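Local coordinates for ABC transporter substrate binding protein (Ribose) (Agrobacterium vitis S4, PDB 4WT7) that binds D-allitol and probably serves as the carbohydrate-capturing component of a bacterial ABC transporter, at residues T42-F45 with F46-Q49; W105-R108 with A109-G113; V116-I119 with D120-S123; T310-E313 with V314-L318. All blocks are in the same frame, centred on the assembly; numbering follows the deposited sequence.

Contact 1: residues T42-F45 with F46-Q49; sequences TDHF and FDLQ. With X9X (D-allitol), chain C.
T42 meets L48 where the loop folds back on the first turn of the helix: T42 CB lies 4.0 Å from L48 CD1, and T42 CA rests on D47 CB. Its hydroxyl OG1 turns to another partner, the carboxylate of D69. D43 follows, and its OD1 accepts a hydrogen bond from H44 ND1 at 2.8 Å. The donor stands above the carboxylate plane, yet OD1 lies close to the plane of the imidazole. One water ties D43 to D47, accepting from D43 N and donating to both D43 OD1 and D47 OD2. That bridge, together with the salt bridge from R72 to D47 OD2, would ease the approach of two carboxylates.

H44 is the N-cap of helix 45-60, which follows strand 34-39 in the first lobe of this periplasmic binding protein, and the helix start faces the sugar-alcohol site. Its carbonyl O accepts the amide of L48. With CG between backbone N and carbonyl carbon (chi1 63°), the ring swings back over the helix start, CE1 coming to 3.2 Å from D47 OD2. With ND1 engaged by D43, NE2 donates to allitol OAF at 2.8 Å, while allitol OAE gives its proton to D47 OD1 at 2.9 Å. Next door, the F46 ring lays one face against the ligand, with OAB above its rim.

F45 accepts from Q49 N through its carbonyl, and Q49 CG sits over one face of the F45 ring, 3.9 Å from the centroid, in a CH-pi contact.

Contact 2: residues W105-R108 with A109-G113; sequences WLKR and ARDAG
A109 opens the second half of this helical stretch by giving its amide to W105 O at 3.0 Å, while its methyl lies against the carbonyls of W105 and L106. Beyond them the same methyl packs on I85 of helix 74-87 and on V116, on the inner side of helix 99-111.

R110 N bonds to L106 O. The side chain leaves past that carbonyl, CG 3.3 Å from L106 O, then bends away so that NH2 reaches the backbone O of H125.

D111 N continues the pattern to K107 O, and here the side chains join in as well. K107 runs out with CG anti to N (chi1 179°) and stays extended until a bend at chi4 (-57°) brings NZ back to D111 OD2, 2.9 Å away, in a salt bridge on the syn lone pair. The same carboxylate oxygen accepts from a water at 2.6 Å, which receives a weak bond from R108 NE in turn.

A112 N bonds to R108 O. G113 then closes the helix: its amide reaches R110 O at 2.9 Å, and a positive phi of 97° completes a Schellman motif.

With two donors on D111 OD2, the carboxylate is probably held as an anion; in the last turn, the negative end of the helix dipole would by itself disfavour a carboxylate, which the lysine counter-charge probably offsets.

Contact 3: residues V116-I119 with D120-S123; sequences VLTI and DVGS. With X9X (D-allitol), chain C.
T118 holds OG1 between its backbone N and carbonyl carbon (chi1 54°), which aims the hydroxyl at the carbonyl of V121 just past the end of the strand. OG1 donates to V121 O over 2.8 Å, in the carbonyl plane and on a lone pair. The carbon atoms close up too: T118 CB is 3.7 Å from V121 CB, the two side chains crossing at about a right angle. S126 and, weakly, N129 also bond to this hydroxyl, so the buried oxygen is well supplied with partners.

Between them the chain turns sharply. D120 takes a positive phi of 57°, and its CG, beside the backbone N, carries the carboxylate toward the ligand. Allitol OAB gives its proton to D120 OD2 at 2.4 Å, doubtful as an exact length, while OD1 accepts from T131, so a partner at each oxygen probably limits the group's rotation. Further on, G122 is the centre of an inverse gamma turn, with a weak S123 N to V121 O bond of 3.0 Å.

A ligand-binding residue in the loop at the C-terminal end of a parallel strand, here 116-119, is the usual layout of alpha/beta folds and of the sugar cleft in periplasmic binding proteins.

Contact 4: residues T310-E313 with V314-L318; sequences TVNE and VTRKL
Helix 311-318 is the last helix of the model, reached from strand 304-307, and here T310 meets V314. V314 N bonds to T310 O at 2.9 Å, and V314 CG2 presses on the same carbonyl oxygen. The T310 hydroxyl is engaged outside the helix, with N307 N and L305 O.

One residue on, V311 O accepts T315 N over 2.6 Å. T315 OG1 lies 3.1 Å from V311 O. The V311 and T315 side chains lie side by side and point the same way, with V311 CG2 3.5 Å from T315 OG1.

The helix is amphipathic. V311, V314 and L318 face inward, V314 onto A306 and A272 of the mixed sheet in the second lobe, and V311 and L318 onto helix 254-260.

The outer side is polar. N312 O receives R316 N, and the side chains repeat the link: R316 NE donates to N312 OD1 at 3.0 Å, nearly straight at 171°. The oxygen lies at the guanidinium edge, in its plane, but the amide plane is turned 65° from that plane, and NE comes in tilted from the carbonyl plane. An extended R316 chain, starting with CG beside the backbone N (chi1 -76°), spans the turn to reach it. K317 N bonds to E313 O at 3.3 Å, and K317 CD also touches that oxygen.

Contacts 1 and 3 belong to the ligand site in the cleft, contact 3 with all its touching residues buried and contact 1 partly so. They meet where F46 CZ packs on D120 OD2, and both bond allitol through carboxylates, joined in contact 1 by an imidazole. Contacts 2 and 4 are outlying helix turns with one face inward and charged or amide side chains on the other: a salt bridge in 107-111, an uncharged acceptor for arginine in 312-316. Contact 2 shares a beta-alpha-beta unit with contact 3, since strand 116-119 follows helix 99-111, and L106 CD1 also packs on S123 OG. Contact 4 lies on the second lobe, its centre about 41 Å from that of contact 2, on opposite sides of the chain's centre.

Contact 1: residues T42-F45 with F46-Q49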
# COMPACT_ATOMS: atom_id res chain seq x y z
N THR A 42 -4.27 11.06 2.57
CA THR A 42 -5.54 10.39 2.37
C THR A 42 -6.02 10.49 0.91
O THR A 42 -7.22 10.50 0.68
CB THR A 42 -6.66 11.09 3.16
OG1 THR A 42 -6.62 12.50 2.87
CG2 THR A 42 -6.49 10.86 4.64
N ASP A 43 -5.10 10.58 -0.06
CA ASP A 43 -5.48 11.02 -1.40
C ASP A 43 -5.93 9.88 -2.31
O ASP A 43 -6.18 10.11 -3.49
CB ASP A 43 -4.30 11.74 -2.06
CG ASP A 43 -3.37 10.78 -2.76
OD1 ASP A 43 -2.99 9.78 -2.13
OD2 ASP A 43 -3.05 11.00 -3.97
N HIS A 44 -5.99 8.66 -1.79
CA HIS A 44 -6.60 7.56 -2.53
C HIS A 44 -7.12 6.48 -1.61
O HIS A 44 -6.97 6.57 -0.40
CB HIS A 44 -5.62 6.95 -3.52
CG HIS A 44 -4.43 6.32 -2.88
ND1 HIS A 44 -3.34 7.06 -2.46
CD2 HIS A 44 -4.13 5.03 -2.61
CE1 HIS A 44 -2.43 6.24 -1.94
NE2 HIS A 44 -2.88 5.01 -2.04
N PHE A 45 -7.67 5.44 -2.22
CA PHE A 45 -8.54 4.47 -1.53
C PHE A 45 -7.93 3.86 -0.28
O PHE A 45 -8.53 3.93 0.79
CB PHE A 45 -8.90 3.35 -2.50
CG PHE A 45 -9.65 2.23 -1.88
CD1 PHE A 45 -11.00 2.37 -1.55
CD2 PHE A 45 -9.02 1.02 -1.65
CE1 PHE A 45 -11.70 1.29 -1.00
CE2 PHE A 45 -9.71 -0.05 -1.10
CZ PHE A 45 -11.04 0.09 -0.76
N PHE A 46 -6.76 3.27 -0.41
CA PHE A 46 -6.19 2.54 0.71
C PHE A 46 -6.01 3.49 1.90
O PHE A 46 -6.44 3.19 3.05
CB PHE A 46 -4.87 1.90 0.31
CG PHE A 46 -4.21 1.14 1.41
CD1 PHE A 46 -3.40 1.79 2.33
CD2 PHE A 46 -4.39 -0.22 1.53
CE1 PHE A 46 -2.80 1.09 3.34
CE2 PHE A 46 -3.79 -0.93 2.55
CZ PHE A 46 -2.99 -0.28 3.46
N ASP A 47 -5.41 4.65 1.64
CA ASP A 47 -5.03 5.55 2.71
C ASP A 47 -6.23 6.15 3.42
O ASP A 47 -6.25 6.21 4.64
CB ASP A 47 -4.15 6.69 2.17
CG ASP A 47 -2.90 6.20 1.49
OD1 ASP A 47 -2.71 4.98 1.29
OD2 ASP A 47 -2.08 7.08 1.14
N LEU A 48 -7.20 6.62 2.64
CA LEU A 48 -8.43 7.18 3.19
C LEU A 48 -9.16 6.14 4.06
O LEU A 48 -9.56 6.43 5.17
CB LEU A 48 -9.37 7.65 2.05
CG LEU A 48 -10.63 8.34 2.55
CD1 LEU A 48 -10.30 9.44 3.50
CD2 LEU A 48 -11.47 8.88 1.38
N GLN A 49 -9.31 4.93 3.55
CA GLN A 49 -9.99 3.85 4.29
C GLN A 49 -9.36 3.50 5.66
O GLN A 49 -10.03 3.38 6.68
CB GLN A 49 -9.97 2.61 3.42
CG GLN A 49 -10.84 2.71 2.19
CD GLN A 49 -12.29 2.51 2.54
OE1 GLN A 49 -12.69 1.47 3.09
NE2 GLN A 49 -13.08 3.53 2.28
OAA X9X C . 2.95 4.20 -0.32
CAG X9X C . 2.08 4.09 -1.40
CAI X9X C . 1.04 3.02 -1.36
OAC X9X C . 1.60 1.74 -1.53
CAK X9X C . 0.16 3.15 -0.15
OAE X9X C . -0.29 4.45 -0.17
CAL X9X C . -1.08 2.27 -0.26
OAF X9X C . -1.80 2.53 -1.41
CAJ X9X C . -0.88 0.78 -0.06
OAD X9X C . -0.44 0.11 -1.19
CAH X9X C . -0.04 0.38 1.14
OAB X9X C . -0.36 -0.87 1.71
O HOH W 1 -2.27 9.75 0.23

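Contact 2: residues W105-R108 with A109-G113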
# COMPACT_ATOMS: atom_id res chain seq x y z
N TRP A 105 11.17 10.40 14.25
CA TRP A 105 10.10 10.97 15.04
C TRP A 105 9.36 9.89 15.79
O TRP A 105 8.91 10.12 16.91
CB TRP A 105 9.20 11.83 14.16
CG TRP A 105 10.08 12.85 13.59
CD1 TRP A 105 10.51 12.97 12.30
CD2 TRP A 105 10.77 13.86 14.34
NE1 TRP A 105 11.38 14.03 12.19
CE2 TRP A 105 11.57 14.58 13.43
CE3 TRP A 105 10.79 14.21 15.69
CZ2 TRP A 105 12.36 15.66 13.83
CZ3 TRP A 105 11.58 15.27 16.08
CH2 TRP A 105 12.37 15.98 15.15
N LEU A 106 9.24 8.73 15.19
CA LEU A 106 8.69 7.60 15.91
C LEU A 106 9.64 7.29 17.10
O LEU A 106 9.18 6.97 18.21
CB LEU A 106 8.61 6.39 15.00
CG LEU A 106 7.78 6.53 13.71
CD1 LEU A 106 7.71 5.18 13.01
CD2 LEU A 106 6.42 7.08 13.97
N LYS A 107 10.94 7.39 16.88
CA LYS A 107 11.90 7.15 17.98
C LYS A 107 11.71 8.19 19.11
O LYS A 107 11.61 7.84 20.29
CB LYS A 107 13.36 7.16 17.48
CG LYS A 107 14.41 6.94 18.60
CD LYS A 107 15.85 7.00 18.05
CE LYS A 107 16.87 6.38 19.04
NZ LYS A 107 16.77 7.09 20.36
N ARG A 108 11.62 9.46 18.72
CA ARG A 108 11.43 10.54 19.65
C ARG A 108 10.17 10.31 20.48
O ARG A 108 10.16 10.53 21.67
CB ARG A 108 11.35 11.86 18.86
CG ARG A 108 11.10 13.08 19.68
CD ARG A 108 12.27 13.40 20.63
NE ARG A 108 13.47 13.87 19.92
CZ ARG A 108 13.68 15.14 19.54
NH1 ARG A 108 12.78 16.09 19.81
NH2 ARG A 108 14.80 15.46 18.92
N ALA A 109 9.12 9.82 19.85
CA ALA A 109 7.85 9.59 20.56
C ALA A 109 8.06 8.51 21.66
O ALA A 109 7.73 8.71 22.84
CB ALA A 109 6.80 9.16 19.57
N ARG A 110 8.63 7.39 21.28
CA ARG A 110 8.95 6.33 22.24
C ARG A 110 9.83 6.86 23.40
O ARG A 110 9.61 6.53 24.58
CB ARG A 110 9.69 5.19 21.52
CG ARG A 110 8.89 4.52 20.45
CD ARG A 110 7.68 3.82 21.04
NE ARG A 110 8.03 2.96 22.14
CZ ARG A 110 8.53 1.73 22.03
NH1 ARG A 110 8.82 1.04 23.12
NH2 ARG A 110 8.73 1.18 20.84
N ASP A 111 10.84 7.65 23.05
CA ASP A 111 11.79 8.19 24.01
C ASP A 111 11.04 9.13 24.95
O ASP A 111 11.39 9.27 26.11
CB ASP A 111 12.92 8.95 23.29
CG ASP A 111 13.94 8.03 22.60
OD1 ASP A 111 13.94 6.80 22.84
OD2 ASP A 111 14.77 8.54 21.79
N ALA A 112 9.97 9.74 24.44
CA ALA A 112 9.13 10.62 25.24
C ALA A 112 8.10 9.88 26.09
O ALA A 112 7.29 10.50 26.77
CB ALA A 112 8.44 11.62 24.33
N GLY A 113 8.11 8.56 26.03
CA GLY A 113 7.23 7.77 26.87
C GLY A 113 5.95 7.36 26.16
O GLY A 113 5.06 6.83 26.79
O HOH W 2 14.74 10.93 20.76

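Contact 3: residues V116-I119 with D120-S123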
# COMPACT_ATOMS: atom_id res chain seq x y z
N VAL A 116 4.09 3.68 20.38
CA VAL A 116 3.91 3.88 18.96
C VAL A 116 3.50 2.58 18.31
O VAL A 116 4.11 1.55 18.55
CB VAL A 116 5.24 4.35 18.33
CG1 VAL A 116 5.18 4.28 16.79
CG2 VAL A 116 5.55 5.73 18.82
N LEU A 117 2.41 2.63 17.55
CA LEU A 117 2.06 1.55 16.63
C LEU A 117 2.02 2.08 15.20
O LEU A 117 1.93 3.28 14.97
CB LEU A 117 0.68 0.94 16.97
CG LEU A 117 0.67 0.06 18.22
CD1 LEU A 117 0.78 0.94 19.50
CD2 LEU A 117 -0.57 -0.84 18.25
N THR A 118 2.11 1.18 14.23
CA THR A 118 2.05 1.63 12.85
C THR A 118 1.12 0.79 11.97
O THR A 118 0.70 -0.30 12.32
CB THR A 118 3.45 1.62 12.22
OG1 THR A 118 4.03 0.33 12.40
CG2 THR A 118 4.37 2.66 12.86
N ILE A 119 0.81 1.35 10.81
CA ILE A 119 0.22 0.61 9.69
C ILE A 119 1.14 0.80 8.48
O ILE A 119 1.43 1.93 8.08
CB ILE A 119 -1.21 1.09 9.40
CG1 ILE A 119 -2.07 0.87 10.64
CG2 ILE A 119 -1.78 0.36 8.16
CD1 ILE A 119 -3.33 1.64 10.67
N ASP A 120 1.60 -0.31 7.94
CA ASP A 120 2.51 -0.32 6.80
C ASP A 120 3.79 0.46 7.08
O ASP A 120 4.27 1.22 6.23
CB ASP A 120 1.83 0.24 5.54
CG ASP A 120 0.95 -0.76 4.88
OD1 ASP A 120 1.05 -1.96 5.21
OD2 ASP A 120 0.17 -0.33 3.99
N VAL A 121 4.36 0.31 8.29
CA VAL A 121 5.67 0.90 8.56
C VAL A 121 6.47 -0.07 9.44
O VAL A 121 6.13 -0.26 10.60
CB VAL A 121 5.59 2.25 9.31
CG1 VAL A 121 7.03 2.81 9.50
CG2 VAL A 121 4.69 3.30 8.60
N GLY A 122 7.53 -0.66 8.89
CA GLY A 122 8.32 -1.65 9.60
C GLY A 122 9.42 -0.98 10.39
O GLY A 122 10.61 -1.07 10.08
N SER A 123 9.02 -0.24 11.39
CA SER A 123 9.95 0.48 12.22
C SER A 123 10.36 -0.33 13.44
O SER A 123 9.54 -0.97 14.06
CB SER A 123 9.30 1.75 12.69
OG SER A 123 10.13 2.43 13.63
OAA X9X C . 2.95 4.20 -0.32
CAG X9X C . 2.08 4.09 -1.40
CAI X9X C . 1.04 3.02 -1.36
OAC X9X C . 1.60 1.74 -1.53
CAK X9X C . 0.16 3.15 -0.15
OAE X9X C . -0.29 4.45 -0.17
CAL X9X C . -1.08 2.27 -0.26
OAF X9X C . -1.80 2.53 -1.41
CAJ X9X C . -0.88 0.78 -0.06
OAD X9X C . -0.44 0.11 -1.19
CAH X9X C . -0.04 0.38 1.14
OAB X9X C . -0.36 -0.87 1.71

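Contact 4: residues T310-E313 with V314-L318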
# COMPACT_ATOMS: atom_id res chain seq x y z
N THR A 310 -10.89 -14.51 -10.71
CA THR A 310 -11.27 -14.47 -9.32
C THR A 310 -11.85 -13.15 -8.83
O THR A 310 -12.30 -13.07 -7.71
CB THR A 310 -10.07 -14.79 -8.43
OG1 THR A 310 -9.04 -13.81 -8.66
CG2 THR A 310 -9.55 -16.20 -8.73
N VAL A 311 -11.87 -12.11 -9.66
CA VAL A 311 -12.24 -10.79 -9.17
C VAL A 311 -13.66 -10.78 -8.60
O VAL A 311 -13.88 -10.18 -7.55
CB VAL A 311 -12.02 -9.68 -10.22
CG1 VAL A 311 -12.83 -9.95 -11.50
CG2 VAL A 311 -12.39 -8.33 -9.62
N ASN A 312 -14.61 -11.43 -9.24
CA ASN A 312 -15.95 -11.50 -8.67
C ASN A 312 -15.94 -12.03 -7.24
O ASN A 312 -16.48 -11.40 -6.35
CB ASN A 312 -16.87 -12.38 -9.53
CG ASN A 312 -18.29 -12.44 -9.00
OD1 ASN A 312 -18.96 -11.42 -8.94
ND2 ASN A 312 -18.75 -13.62 -8.62
N GLU A 313 -15.36 -13.19 -6.99
CA GLU A 313 -15.43 -13.71 -5.64
C GLU A 313 -14.59 -12.89 -4.68
O GLU A 313 -14.92 -12.80 -3.51
CB GLU A 313 -15.06 -15.19 -5.58
CG GLU A 313 -13.73 -15.54 -6.19
CD GLU A 313 -13.34 -17.00 -5.94
OE1 GLU A 313 -13.55 -17.48 -4.79
OE2 GLU A 313 -12.84 -17.65 -6.90
N VAL A 314 -13.52 -12.26 -5.17
CA VAL A 314 -12.79 -11.29 -4.36
C VAL A 314 -13.63 -10.05 -4.08
O VAL A 314 -13.77 -9.64 -2.94
CB VAL A 314 -11.45 -10.90 -5.02
CG1 VAL A 314 -10.68 -9.94 -4.13
CG2 VAL A 314 -10.63 -12.15 -5.27
N THR A 315 -14.23 -9.47 -5.11
CA THR A 315 -15.01 -8.24 -4.94
C THR A 315 -16.16 -8.44 -3.98
O THR A 315 -16.53 -7.54 -3.22
CB THR A 315 -15.56 -7.71 -6.29
OG1 THR A 315 -14.49 -7.18 -7.08
CG2 THR A 315 -16.57 -6.58 -6.05
N ARG A 316 -16.76 -9.63 -4.02
CA ARG A 316 -17.88 -9.94 -3.10
C ARG A 316 -17.49 -10.12 -1.63
O ARG A 316 -18.22 -9.69 -0.73
CB ARG A 316 -18.64 -11.15 -3.62
CG ARG A 316 -19.52 -10.76 -4.78
CD ARG A 316 -20.16 -11.93 -5.42
NE ARG A 316 -20.83 -11.52 -6.65
CZ ARG A 316 -22.13 -11.24 -6.74
NH1 ARG A 316 -22.93 -11.35 -5.67
NH2 ARG A 316 -22.63 -10.88 -7.93
N LYS A 317 -16.33 -10.72 -1.38
CA LYS A 317 -15.79 -10.83 -0.02
C LYS A 317 -15.40 -9.48 0.60
O LYS A 317 -15.34 -9.35 1.81
CB LYS A 317 -14.62 -11.81 -0.02
CG LYS A 317 -15.10 -13.20 -0.27
CD LYS A 317 -14.05 -14.11 -0.84
CE LYS A 317 -13.09 -14.64 0.21
NZ LYS A 317 -12.19 -15.68 -0.40
N LEU A 318 -15.16 -8.47 -0.23
CA LEU A 318 -14.87 -7.12 0.26
C LEU A 318 -16.12 -6.26 0.50
O LEU A 318 -16.09 -5.34 1.32
CB LEU A 318 -13.94 -6.38 -0.71
CG LEU A 318 -12.61 -7.03 -1.14
CD1 LEU A 318 -12.02 -6.23 -2.31
CD2 LEU A 318 -11.61 -7.11 0.01